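PDB 4E9J: secretin XcpQ from Pseudomonas aeruginosa, which forms the outer-membrane channel of the type II secretion system, through which proteins such as elastase LasB are exported, the present chain being its periplasmic N0, N1 and N2 domains. Local coordinates for residues 211-216 with 222-227; 22-27 with 32-37; 151-156 with 165-170. One frame throughout, in Å; residues are numbered along the deposited sequence.

Contact 1: residues 211-216 with 222-227; sequences QVIADA and IILGPP
Strands 211-215 and 222-224 run antiparallel, their axes 4.8 Å apart at closest and their directions 160° from each other, with Gln211 facing Leu224, Val212 facing Ile223 and Ile213 facing Ile222. The first and last of these are hydrogen-bonded pairs, each closed by two backbone bonds, while Val212 and Ile223 form the non-hydrogen-bonded pair between them. Ile213 N reaches Ile222 O at 2.8 Å, and Gln211 N meets Leu224 O, also at 2.8 Å.

Pairing at the backbone sorts the side chains onto two faces. On one, Val212 and Ile223 lie side by side and point the same way. Ile223 CD1 rests 3.9 Å from Val212 CG1 and almost as near CG2, because a chi2 of -54° folds the end of the isoleucine back toward the partner strand. This face is covered by helices 188-201 and 227-240, with Leu233 touching both residues. On the other face the closest apolar contact is diagonal, between Ile213 CD1 and Leu224 CD1 at 3.6 Å, the two side chains crossing at a slant. Directly opposed, Ile213 CB and Ile222 CB stand 4.2 Å apart, and Leu131 of helix 125-132, in the preceding N1 domain, packs on Ile213, Ile222 and Leu224. Beyond the ladder, Asp215 brings CB to 4.3 Å from Ile222 CD1, while its carboxylate is salt-bridged to Arg220.

Both strands belong to a beta hairpin whose strand 211-215 is the outer one and whose strand 220-224 is the middle one of the three-stranded antiparallel sheet of the N2 domain, where two helices pack on one face in the alpha/beta manner of the secretin short domains.

Contact 2: residues 22-27 with 32-37; sequences WTINLK and REFIDQ
Strand 22-27 and the first turns of helix 31-42 run nearly antiparallel, at 157° between their directions, and their short axes come no closer than 10.6 Å, so side chains alone bridge the gap; the nearest CA atoms are those of Leu26 and Phe34, 8.0 Å apart.

Leu26 sits at the centre of the contact and divides its two methyls between neighbouring helix residues. CD2 comes down on the root of Phe34, 3.9 Å from CB and equally near CD1 of the ring, an oblique approach. Leu26 CD1 instead lies 3.7 Å from Glu33 OE2; the extended glutamate chain carries its acid group across the leucine at the exposed margin of the contact. With CG anti to the backbone N (chi1 -176°), Leu26 holds this fork out toward the helix.

In the N0 domain strand 21-30 runs straight into helix 31-42, which packs back against it and closes over a buried core. The Phe34 ring lies within that core, touched also by Phe73, Val76 and Met77 of helix 66-79 and by Val58 of the adjoining strand. Ile24, two residues before Leu26 on the strand, crosses the phenylalanine at about a right angle and presents CD1 at the ring edge, near its plane, 4.2 Å from CE1.

Contact 3: residues 151-156 with 165-170; sequences LIISDR and DVIRQL
Leu151 and Ile167 reach toward each other tip to tip, and their terminal methyls make the closest approach between residues 151-156 and 165-170: Leu151 CD1 lies 3.5 Å from Ile167 CD1. The same leucine methyl is 4.2 Å from Ile167 CG1, so it bears on the last bond of the isoleucine rather than on its branch methyl. Both side chains are stretched out for this meeting. In Ile167, CG1 stands anti to the carbonyl carbon, and a chi2 of 163° then extends CD1 away from the helix toward the strand. Leu151 has a matching first torsion, -71°, and sends CD1 out from the other side. Long reach is needed, since even the nearest CA atoms, those of these two residues, are 9.8 Å apart.

Two places along the strand, on the same side, Ile153 adds a looser contact, its CD1 being 4.3 Å from Ile167 CD1. Strand and helix follow directly on each other in the N1 domain, Arg156 occupying the N-cap position between them, and the helix folds back over the sheet formed with strands 114-119 and 141-145. Helix 125-132 shares this layer: Ile132 touches both Leu151 and Ile167, while Ile118 of the neighbouring strand 114-119 lies against Ile153 and Ile167.

No hydrogen bond joins the two segments, and all three touching residues are buried and meet through aliphatic side chains. At the far end of the strand, Asp155 OD1 receives the backbone N of Arg156 at 2.8 Å, in the turn that leads into the helix.

Overall arrangement
Along the chain the order is contact 2, contact 3, contact 1, in series and one each in the N0, N1 and N2 domains. Contacts 1 and 2 lie on opposite sides of the chain's centre, their centres 37 Å apart; contact 3 lies between, its centre 21 Å from that of contact 2 and 17 Å from that of contact 1. Contacts 2 and 3 both reach one mixed sheet that runs across N0 and N1, through the parallel pairing of strands 55-61 and 114-119. Contacts 3 and 1 touch directly, Gln211 NE2 packing 3.8 Å from Leu170 CD2. Three small alpha/beta units are thus joined by a shared sheet on one side and by packing on the other.

Contact 1: residues 211-216 with 222-227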
ATOM      1  N   GLN A 211     -20.212 -11.896  -3.278  1.00 30.26           N
ATOM      2  CA  GLN A 211     -20.190 -11.202  -1.978  1.00 29.63           C
ATOM      3  C   GLN A 211     -19.745  -9.755  -2.215  1.00 32.33           C
ATOM      4  O   GLN A 211     -19.066  -9.515  -3.213  1.00 29.85           O
ATOM      5  CB  GLN A 211     -19.240 -11.966  -1.039  1.00 30.51           C
ATOM      6  CG  GLN A 211     -18.816 -11.238   0.246  1.00 41.48           C
ATOM      7  CD  GLN A 211     -17.858 -12.053   1.084  1.00 59.17           C
ATOM      8  OE1 GLN A 211     -17.653 -13.248   0.872  1.00 55.34           O
ATOM      9  NE2 GLN A 211     -17.255 -11.428   2.075  1.00 57.35           N
ATOM     10  N   VAL A 212     -20.173  -8.804  -1.343  1.00 29.28           N
ATOM     11  CA  VAL A 212     -19.870  -7.357  -1.438  1.00 28.99           C
ATOM     12  C   VAL A 212     -19.083  -6.949  -0.230  1.00 29.81           C
ATOM     13  O   VAL A 212     -19.474  -7.349   0.857  1.00 30.82           O
ATOM     14  CB  VAL A 212     -21.166  -6.471  -1.433  1.00 35.30           C
ATOM     15  CG1 VAL A 212     -20.828  -5.002  -1.691  1.00 35.77           C
ATOM     16  CG2 VAL A 212     -22.194  -6.925  -2.435  1.00 36.49           C
ATOM     17  N   ILE A 213     -18.055  -6.084  -0.384  1.00 25.61           N
ATOM     18  CA  ILE A 213     -17.340  -5.434   0.709  1.00 24.81           C
ATOM     19  C   ILE A 213     -17.464  -3.928   0.405  1.00 29.20           C
ATOM     20  O   ILE A 213     -17.027  -3.469  -0.661  1.00 26.73           O
ATOM     21  CB  ILE A 213     -15.858  -5.855   0.849  1.00 27.69           C
ATOM     22  CG1 ILE A 213     -15.774  -7.325   1.373  1.00 29.63           C
ATOM     23  CG2 ILE A 213     -15.099  -4.891   1.770  1.00 27.42           C
ATOM     24  CD1 ILE A 213     -14.389  -7.963   1.331  1.00 32.39           C
ATOM     25  N   ALA A 214     -18.043  -3.190   1.359  1.00 25.38           N
ATOM     26  CA  ALA A 214     -18.185  -1.752   1.253  1.00 24.46           C
ATOM     27  C   ALA A 214     -16.823  -1.100   1.569  1.00 27.62           C
ATOM     28  O   ALA A 214     -16.148  -1.553   2.472  1.00 29.03           O
ATOM     29  CB  ALA A 214     -19.242  -1.293   2.247  1.00 24.55           C
ATOM     30  N   ASP A 215     -16.401  -0.085   0.829  1.00 26.29           N
ATOM     31  CA  ASP A 215     -15.176   0.671   1.126  1.00 25.74           C
ATOM     32  C   ASP A 215     -15.588   2.114   1.124  1.00 26.82           C
ATOM     33  O   ASP A 215     -15.544   2.802   0.102  1.00 22.44           O
ATOM     34  CB  ASP A 215     -14.057   0.353   0.132  1.00 27.23           C
ATOM     35  CG  ASP A 215     -12.753   1.104   0.339  1.00 42.14           C
ATOM     36  OD1 ASP A 215     -12.624   1.804   1.366  1.00 41.10           O
ATOM     37  OD2 ASP A 215     -11.829   0.923  -0.481  1.00 46.93           O
ATOM     38  N   ALA A 216     -16.047   2.546   2.275  1.00 26.84           N
ATOM     39  CA  ALA A 216     -16.583   3.862   2.423  1.00 26.74           C
ATOM     40  C   ALA A 216     -15.595   4.956   2.134  1.00 28.34           C
ATOM     41  O   ALA A 216     -15.964   5.892   1.426  1.00 26.02           O
ATOM     42  CB  ALA A 216     -17.190   4.025   3.815  1.00 27.65           C
ATOM     43  N   ILE A 222     -16.341  -3.487  -3.418  1.00 21.09           N
ATOM     44  CA  ILE A 222     -15.425  -4.560  -3.829  1.00 19.90           C
ATOM     45  C   ILE A 222     -16.297  -5.800  -3.926  1.00 24.53           C
ATOM     46  O   ILE A 222     -16.943  -6.141  -2.950  1.00 23.16           O
ATOM     47  CB  ILE A 222     -14.287  -4.731  -2.846  1.00 21.96           C
ATOM     48  CG1 ILE A 222     -13.427  -3.463  -2.802  1.00 21.89           C
ATOM     49  CG2 ILE A 222     -13.446  -5.955  -3.200  1.00 20.17           C
ATOM     50  CD1 ILE A 222     -12.572  -3.357  -1.525  1.00 29.63           C
ATOM     51  N   ILE A 223     -16.410  -6.380  -5.119  1.00 23.68           N
ATOM     52  CA  ILE A 223     -17.260  -7.533  -5.371  1.00 23.65           C
ATOM     53  C   ILE A 223     -16.387  -8.774  -5.542  1.00 27.20           C
ATOM     54  O   ILE A 223     -15.477  -8.782  -6.373  1.00 24.35           O
ATOM     55  CB  ILE A 223     -18.107  -7.299  -6.636  1.00 27.80           C
ATOM     56  CG1 ILE A 223     -18.810  -5.911  -6.636  1.00 29.36           C
ATOM     57  CG2 ILE A 223     -19.115  -8.475  -6.848  1.00 29.27           C
ATOM     58  CD1 ILE A 223     -19.677  -5.617  -5.381  1.00 36.34           C
ATOM     59  N   LEU A 224     -16.703  -9.836  -4.796  1.00 25.50           N
ATOM     60  CA  LEU A 224     -15.985 -11.106  -4.839  1.00 25.68           C
ATOM     61  C   LEU A 224     -16.934 -12.210  -5.181  1.00 28.23           C
ATOM     62  O   LEU A 224     -18.149 -12.036  -5.105  1.00 25.00           O
ATOM     63  CB  LEU A 224     -15.377 -11.391  -3.501  1.00 27.27           C
ATOM     64  CG  LEU A 224     -14.278 -10.420  -3.126  1.00 33.27           C
ATOM     65  CD1 LEU A 224     -14.675  -9.667  -1.859  1.00 35.25           C
ATOM     66  CD2 LEU A 224     -12.959 -11.130  -3.007  1.00 34.32           C
ATOM     67  N   GLY A 225     -16.360 -13.341  -5.554  1.00 27.83           N
ATOM     68  CA  GLY A 225     -17.097 -14.559  -5.853  1.00 28.96           C
ATOM     69  C   GLY A 225     -16.540 -15.328  -7.018  1.00 36.75           C
ATOM     70  O   GLY A 225     -15.574 -14.891  -7.648  1.00 37.44           O
ATOM     71  N   PRO A 226     -17.177 -16.457  -7.363  1.00 34.66           N
ATOM     72  CA  PRO A 226     -16.762 -17.195  -8.565  1.00 34.37           C
ATOM     73  C   PRO A 226     -16.990 -16.333  -9.824  1.00 35.34           C
ATOM     74  O   PRO A 226     -17.777 -15.370  -9.790  1.00 31.90           O
ATOM     75  CB  PRO A 226     -17.606 -18.468  -8.517  1.00 36.63           C
ATOM     76  CG  PRO A 226     -18.735 -18.166  -7.658  1.00 40.45           C
ATOM     77  CD  PRO A 226     -18.354 -17.080  -6.722  1.00 36.45           C
ATOM     78  N   PRO A 227     -16.205 -16.556 -10.892  1.00 31.78           N
ATOM     79  CA  PRO A 227     -16.228 -15.623 -12.037  1.00 30.26           C
ATOM     80  C   PRO A 227     -17.562 -15.187 -12.629  1.00 31.91           C
ATOM     81  O   PRO A 227     -17.772 -13.994 -12.831  1.00 30.54           O
ATOM     82  CB  PRO A 227     -15.350 -16.310 -13.087  1.00 32.84           C
ATOM     83  CG  PRO A 227     -14.572 -17.309 -12.391  1.00 37.88           C
ATOM     84  CD  PRO A 227     -15.194 -17.619 -11.067  1.00 34.06           C
TER

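Contact 2: residues 22-27 with 32-37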
ATOM      1  N   TRP A  22       8.656 -18.048  19.512  1.00 35.27           N
ATOM      2  CA  TRP A  22       8.005 -17.446  20.686  1.00 33.37           C
ATOM      3  C   TRP A  22       6.601 -16.995  20.401  1.00 35.74           C
ATOM      4  O   TRP A  22       6.245 -16.721  19.265  1.00 35.82           O
ATOM      5  CB  TRP A  22       8.758 -16.201  21.170  1.00 31.89           C
ATOM      6  CG  TRP A  22      10.179 -16.404  21.576  1.00 33.24           C
ATOM      7  CD1 TRP A  22      10.670 -16.484  22.846  1.00 36.21           C
ATOM      8  CD2 TRP A  22      11.313 -16.400  20.705  1.00 33.22           C
ATOM      9  NE1 TRP A  22      12.036 -16.598  22.814  1.00 36.29           N
ATOM     10  CE2 TRP A  22      12.461 -16.518  21.514  1.00 37.36           C
ATOM     11  CE3 TRP A  22      11.469 -16.353  19.312  1.00 34.66           C
ATOM     12  CZ2 TRP A  22      13.746 -16.607  20.974  1.00 37.07           C
ATOM     13  CZ3 TRP A  22      12.741 -16.444  18.776  1.00 36.27           C
ATOM     14  CH2 TRP A  22      13.865 -16.556  19.602  1.00 36.93           C
ATOM     15  N   THR A  23       5.858 -16.795  21.461  1.00 31.35           N
ATOM     16  CA  THR A  23       4.524 -16.215  21.464  1.00 32.05           C
ATOM     17  C   THR A  23       4.608 -15.018  22.396  1.00 36.80           C
ATOM     18  O   THR A  23       5.620 -14.860  23.083  1.00 37.46           O
ATOM     19  CB  THR A  23       3.480 -17.209  21.972  1.00 34.98           C
ATOM     20  OG1 THR A  23       3.926 -17.715  23.239  1.00 37.83           O
ATOM     21  CG2 THR A  23       3.213 -18.319  20.964  1.00 34.67           C
ATOM     22  N   ILE A  24       3.583 -14.182  22.409  1.00 34.51           N
ATOM     23  CA  ILE A  24       3.586 -12.990  23.265  1.00 36.10           C
ATOM     24  C   ILE A  24       2.170 -12.569  23.575  1.00 38.48           C
ATOM     25  O   ILE A  24       1.292 -12.741  22.746  1.00 36.35           O
ATOM     26  CB  ILE A  24       4.432 -11.823  22.634  1.00 40.21           C
ATOM     27  CG1 ILE A  24       4.380 -10.549  23.502  1.00 41.35           C
ATOM     28  CG2 ILE A  24       4.008 -11.528  21.207  1.00 42.34           C
ATOM     29  CD1 ILE A  24       5.513  -9.574  23.318  1.00 46.30           C
ATOM     30  N   ASN A  25       1.916 -12.046  24.770  1.00 38.30           N
ATOM     31  CA  ASN A  25       0.593 -11.534  25.144  1.00 38.47           C
ATOM     32  C   ASN A  25       0.797 -10.428  26.178  1.00 42.05           C
ATOM     33  O   ASN A  25       0.612 -10.612  27.381  1.00 41.31           O
ATOM     34  CB  ASN A  25      -0.343 -12.649  25.628  1.00 41.59           C
ATOM     35  CG  ASN A  25      -1.795 -12.232  25.671  1.00 63.50           C
ATOM     36  OD1 ASN A  25      -2.138 -11.040  25.649  1.00 60.81           O
ATOM     37  ND2 ASN A  25      -2.692 -13.202  25.723  1.00 57.64           N
ATOM     38  N   LEU A  26       1.258  -9.288  25.678  1.00 37.71           N
ATOM     39  CA  LEU A  26       1.584  -8.121  26.484  1.00 36.91           C
ATOM     40  C   LEU A  26       0.418  -7.188  26.425  1.00 40.94           C
ATOM     41  O   LEU A  26      -0.017  -6.861  25.329  1.00 40.30           O
ATOM     42  CB  LEU A  26       2.838  -7.464  25.910  1.00 36.49           C
ATOM     43  CG  LEU A  26       3.397  -6.295  26.665  1.00 40.43           C
ATOM     44  CD1 LEU A  26       3.782  -6.697  28.082  1.00 41.98           C
ATOM     45  CD2 LEU A  26       4.591  -5.735  25.925  1.00 42.86           C
ATOM     46  N   LYS A  27      -0.128  -6.792  27.582  1.00 39.72           N
ATOM     47  CA  LYS A  27      -1.300  -5.919  27.651  1.00 40.55           C
ATOM     48  C   LYS A  27      -0.994  -4.688  28.469  1.00 44.89           C
ATOM     49  O   LYS A  27      -0.430  -4.802  29.553  1.00 44.79           O
ATOM     50  CB  LYS A  27      -2.476  -6.666  28.288  1.00 44.07           C
ATOM     51  CG  LYS A  27      -3.014  -7.780  27.430  1.00 55.94           C
ATOM     52  CD  LYS A  27      -4.017  -7.254  26.403  1.00 65.36           C
ATOM     53  CE  LYS A  27      -4.198  -8.195  25.251  1.00 70.79           C
ATOM     54  NZ  LYS A  27      -4.805  -9.493  25.657  1.00 76.03           N
ATOM     55  N   ARG A  32       8.366   1.306  26.283  1.00 31.92           N
ATOM     56  CA  ARG A  32       9.753   1.076  26.687  1.00 33.41           C
ATOM     57  C   ARG A  32      10.009  -0.333  27.236  1.00 39.25           C
ATOM     58  O   ARG A  32      11.110  -0.854  27.052  1.00 38.49           O
ATOM     59  CB  ARG A  32      10.224   2.177  27.626  1.00 36.89           C
ATOM     60  CG  ARG A  32      10.297   3.519  26.885  1.00 47.96           C
ATOM     61  CD  ARG A  32      10.186   4.694  27.835  1.00 56.08           C
ATOM     62  NE  ARG A  32      10.333   5.990  27.171  1.00 61.14           N
ATOM     63  CZ  ARG A  32      11.479   6.557  26.823  1.00 68.95           C
ATOM     64  NH1 ARG A  32      12.631   5.934  27.037  1.00 54.39           N
ATOM     65  NH2 ARG A  32      11.482   7.745  26.232  1.00 55.43           N
ATOM     66  N   GLU A  33       8.993  -0.964  27.852  1.00 37.86           N
ATOM     67  CA  GLU A  33       9.085  -2.351  28.306  1.00 38.08           C
ATOM     68  C   GLU A  33       9.086  -3.256  27.088  1.00 39.60           C
ATOM     69  O   GLU A  33       9.916  -4.159  26.993  1.00 39.47           O
ATOM     70  CB  GLU A  33       7.915  -2.726  29.247  1.00 39.70           C
ATOM     71  CG  GLU A  33       7.910  -4.203  29.614  1.00 56.30           C
ATOM     72  CD  GLU A  33       7.006  -4.570  30.775  1.00 96.52           C
ATOM     73  OE1 GLU A  33       7.078  -3.871  31.811  1.00112.89           O
ATOM     74  OE2 GLU A  33       6.232  -5.548  30.659  1.00 88.56           O
ATOM     75  N   PHE A  34       8.189  -2.991  26.133  1.00 34.81           N
ATOM     76  CA  PHE A  34       8.160  -3.784  24.904  1.00 33.17           C
ATOM     77  C   PHE A  34       9.512  -3.724  24.171  1.00 33.86           C
ATOM     78  O   PHE A  34       9.993  -4.757  23.720  1.00 33.05           O
ATOM     79  CB  PHE A  34       7.006  -3.347  24.003  1.00 34.36           C
ATOM     80  CG  PHE A  34       6.992  -4.063  22.674  1.00 34.46           C
ATOM     81  CD1 PHE A  34       6.679  -5.419  22.597  1.00 37.45           C
ATOM     82  CD2 PHE A  34       7.352  -3.402  21.508  1.00 33.30           C
ATOM     83  CE1 PHE A  34       6.692  -6.087  21.366  1.00 37.73           C
ATOM     84  CE2 PHE A  34       7.383  -4.070  20.289  1.00 36.11           C
ATOM     85  CZ  PHE A  34       7.037  -5.403  20.218  1.00 34.91           C
ATOM     86  N   ILE A  35      10.140  -2.547  24.113  1.00 30.94           N
ATOM     87  CA  ILE A  35      11.464  -2.379  23.469  1.00 30.82           C
ATOM     88  C   ILE A  35      12.536  -3.221  24.184  1.00 35.89           C
ATOM     89  O   ILE A  35      13.325  -3.898  23.522  1.00 35.29           O
ATOM     90  CB  ILE A  35      11.848  -0.874  23.403  1.00 32.86           C
ATOM     91  CG1 ILE A  35      10.915  -0.130  22.412  1.00 32.90           C
ATOM     92  CG2 ILE A  35      13.316  -0.697  23.004  1.00 32.32           C
ATOM     93  CD1 ILE A  35      10.812   1.457  22.671  1.00 41.22           C
ATOM     94  N   ASP A  36      12.555  -3.168  25.532  1.00 34.25           N
ATOM     95  CA  ASP A  36      13.479  -3.962  26.360  1.00 34.51           C
ATOM     96  C   ASP A  36      13.279  -5.460  26.124  1.00 35.65           C
ATOM     97  O   ASP A  36      14.266  -6.188  26.004  1.00 33.67           O
ATOM     98  CB  ASP A  36      13.270  -3.679  27.860  1.00 37.26           C
ATOM     99  CG  ASP A  36      13.778  -2.347  28.355  1.00 55.60           C
ATOM    100  OD1 ASP A  36      14.639  -1.749  27.675  1.00 57.87           O
ATOM    101  OD2 ASP A  36      13.376  -1.937  29.466  1.00 67.54           O
ATOM    102  N   GLN A  37      12.027  -5.920  26.040  1.00 30.85           N
ATOM    103  CA  GLN A  37      11.774  -7.341  25.763  1.00 30.29           C
ATOM    104  C   GLN A  37      12.306  -7.726  24.382  1.00 36.09           C
ATOM    105  O   GLN A  37      12.853  -8.816  24.222  1.00 35.27           O
ATOM    106  CB  GLN A  37      10.274  -7.660  25.840  1.00 30.78           C
ATOM    107  CG  GLN A  37       9.690  -7.664  27.249  1.00 47.17           C
ATOM    108  CD  GLN A  37      10.316  -8.668  28.184  1.00 67.53           C
ATOM    109  OE1 GLN A  37      10.657  -8.331  29.318  1.00 59.46           O
ATOM    110  NE2 GLN A  37      10.490  -9.925  27.754  1.00 62.40           N
TER

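Contact 3: residues 151-156 with 165-170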
ATOM      1  N   LEU A 151      -0.915 -11.969   9.319  1.00 28.33           N
ATOM      2  CA  LEU A 151      -1.160 -10.538   9.154  1.00 29.17           C
ATOM      3  C   LEU A 151      -0.876  -9.877  10.502  1.00 30.97           C
ATOM      4  O   LEU A 151      -1.256 -10.438  11.510  1.00 30.27           O
ATOM      5  CB  LEU A 151      -2.655 -10.291   8.852  1.00 29.94           C
ATOM      6  CG  LEU A 151      -3.168 -10.721   7.500  1.00 36.84           C
ATOM      7  CD1 LEU A 151      -4.689 -10.675   7.460  1.00 36.68           C
ATOM      8  CD2 LEU A 151      -2.592  -9.854   6.398  1.00 40.61           C
ATOM      9  N   ILE A 152      -0.316  -8.677  10.511  1.00 28.05           N
ATOM     10  CA  ILE A 152      -0.156  -7.883  11.726  1.00 28.95           C
ATOM     11  C   ILE A 152      -1.151  -6.750  11.575  1.00 32.96           C
ATOM     12  O   ILE A 152      -1.037  -6.007  10.610  1.00 32.05           O
ATOM     13  CB  ILE A 152       1.243  -7.308  11.945  1.00 32.08           C
ATOM     14  CG1 ILE A 152       2.259  -8.407  12.180  1.00 31.59           C
ATOM     15  CG2 ILE A 152       1.217  -6.332  13.174  1.00 34.47           C
ATOM     16  CD1 ILE A 152       3.666  -7.987  11.911  1.00 34.26           C
ATOM     17  N   ILE A 153      -2.106  -6.617  12.509  1.00 29.04           N
ATOM     18  CA  ILE A 153      -3.099  -5.537  12.512  1.00 29.60           C
ATOM     19  C   ILE A 153      -2.991  -4.719  13.805  1.00 31.37           C
ATOM     20  O   ILE A 153      -2.939  -5.311  14.871  1.00 28.91           O
ATOM     21  CB  ILE A 153      -4.533  -6.130  12.409  1.00 33.69           C
ATOM     22  CG1 ILE A 153      -4.641  -7.066  11.185  1.00 36.19           C
ATOM     23  CG2 ILE A 153      -5.609  -4.996  12.399  1.00 34.59           C
ATOM     24  CD1 ILE A 153      -6.031  -7.095  10.412  1.00 48.58           C
ATOM     25  N   SER A 154      -3.080  -3.388  13.709  1.00 27.72           N
ATOM     26  CA  SER A 154      -3.151  -2.509  14.871  1.00 29.53           C
ATOM     27  C   SER A 154      -4.490  -1.779  14.894  1.00 35.71           C
ATOM     28  O   SER A 154      -4.833  -1.135  13.920  1.00 37.55           O
ATOM     29  CB  SER A 154      -2.021  -1.492  14.908  1.00 30.29           C
ATOM     30  OG  SER A 154      -0.778  -2.151  15.029  1.00 32.77           O
ATOM     31  N   ASP A 155      -5.245  -1.908  15.996  1.00 34.58           N
ATOM     32  CA  ASP A 155      -6.560  -1.275  16.187  1.00 34.50           C
ATOM     33  C   ASP A 155      -7.040  -1.454  17.646  1.00 39.61           C
ATOM     34  O   ASP A 155      -6.317  -2.040  18.458  1.00 38.58           O
ATOM     35  CB  ASP A 155      -7.594  -1.920  15.225  1.00 36.57           C
ATOM     36  CG  ASP A 155      -8.670  -0.985  14.716  1.00 46.72           C
ATOM     37  OD1 ASP A 155      -8.976  -0.005  15.412  1.00 46.64           O
ATOM     38  OD2 ASP A 155      -9.307  -1.316  13.699  1.00 55.65           O
ATOM     39  N   ARG A 156      -8.268  -0.977  17.977  1.00 38.41           N
ATOM     40  CA  ARG A 156      -8.854  -1.221  19.307  1.00 38.28           C
ATOM     41  C   ARG A 156      -9.217  -2.714  19.375  1.00 41.93           C
ATOM     42  O   ARG A 156      -9.688  -3.254  18.375  1.00 41.55           O
ATOM     43  CB  ARG A 156     -10.111  -0.351  19.536  1.00 38.36           C
ATOM     44  N   ASP A 165     -12.918 -12.223  12.483  1.00 40.06           N
ATOM     45  CA  ASP A 165     -14.063 -12.997  11.949  1.00 38.78           C
ATOM     46  C   ASP A 165     -14.175 -12.859  10.433  1.00 39.52           C
ATOM     47  O   ASP A 165     -14.551 -13.825   9.781  1.00 39.30           O
ATOM     48  CB  ASP A 165     -15.395 -12.575  12.587  1.00 40.28           C
ATOM     49  N   VAL A 166     -13.859 -11.673   9.875  1.00 35.02           N
ATOM     50  CA  VAL A 166     -13.927 -11.417   8.427  1.00 33.67           C
ATOM     51  C   VAL A 166     -12.848 -12.243   7.735  1.00 34.18           C
ATOM     52  O   VAL A 166     -13.113 -12.861   6.708  1.00 33.74           O
ATOM     53  CB  VAL A 166     -13.813  -9.899   8.107  1.00 37.32           C
ATOM     54  CG1 VAL A 166     -13.639  -9.644   6.606  1.00 36.53           C
ATOM     55  CG2 VAL A 166     -15.029  -9.148   8.633  1.00 37.59           C
ATOM     56  N   ILE A 167     -11.651 -12.276   8.312  1.00 30.21           N
ATOM     57  CA  ILE A 167     -10.536 -13.081   7.797  1.00 30.15           C
ATOM     58  C   ILE A 167     -10.924 -14.557   7.810  1.00 36.29           C
ATOM     59  O   ILE A 167     -10.733 -15.225   6.803  1.00 36.73           O
ATOM     60  CB  ILE A 167      -9.209 -12.819   8.571  1.00 32.66           C
ATOM     61  CG1 ILE A 167      -8.710 -11.382   8.322  1.00 32.72           C
ATOM     62  CG2 ILE A 167      -8.139 -13.838   8.152  1.00 33.35           C
ATOM     63  CD1 ILE A 167      -7.717 -10.885   9.267  1.00 39.40           C
ATOM     64  N   ARG A 168     -11.497 -15.057   8.930  1.00 33.97           N
ATOM     65  CA  ARG A 168     -11.916 -16.463   9.013  1.00 35.99           C
ATOM     66  C   ARG A 168     -12.936 -16.823   7.933  1.00 42.34           C
ATOM     67  O   ARG A 168     -12.897 -17.929   7.401  1.00 43.68           O
ATOM     68  CB  ARG A 168     -12.497 -16.805  10.399  1.00 39.23           C
ATOM     69  N   GLN A 169     -13.852 -15.912   7.624  1.00 38.42           N
ATOM     70  CA  GLN A 169     -14.859 -16.188   6.600  1.00 38.43           C
ATOM     71  C   GLN A 169     -14.241 -16.102   5.205  1.00 38.42           C
ATOM     72  O   GLN A 169     -14.519 -16.958   4.368  1.00 35.91           O
ATOM     73  CB  GLN A 169     -16.055 -15.225   6.723  1.00 40.24           C
ATOM     74  N   LEU A 170     -13.410 -15.058   4.949  1.00 34.32           N
ATOM     75  CA  LEU A 170     -12.762 -14.885   3.634  1.00 33.42           C
ATOM     76  C   LEU A 170     -11.811 -16.034   3.345  1.00 38.02           C
ATOM     77  O   LEU A 170     -11.752 -16.507   2.210  1.00 36.87           O
ATOM     78  CB  LEU A 170     -11.975 -13.581   3.524  1.00 32.77           C
ATOM     79  CG  LEU A 170     -12.746 -12.306   3.441  1.00 36.28           C
ATOM     80  CD1 LEU A 170     -11.799 -11.100   3.627  1.00 34.61           C
ATOM     81  CD2 LEU A 170     -13.517 -12.234   2.170  1.00 37.87           C
TER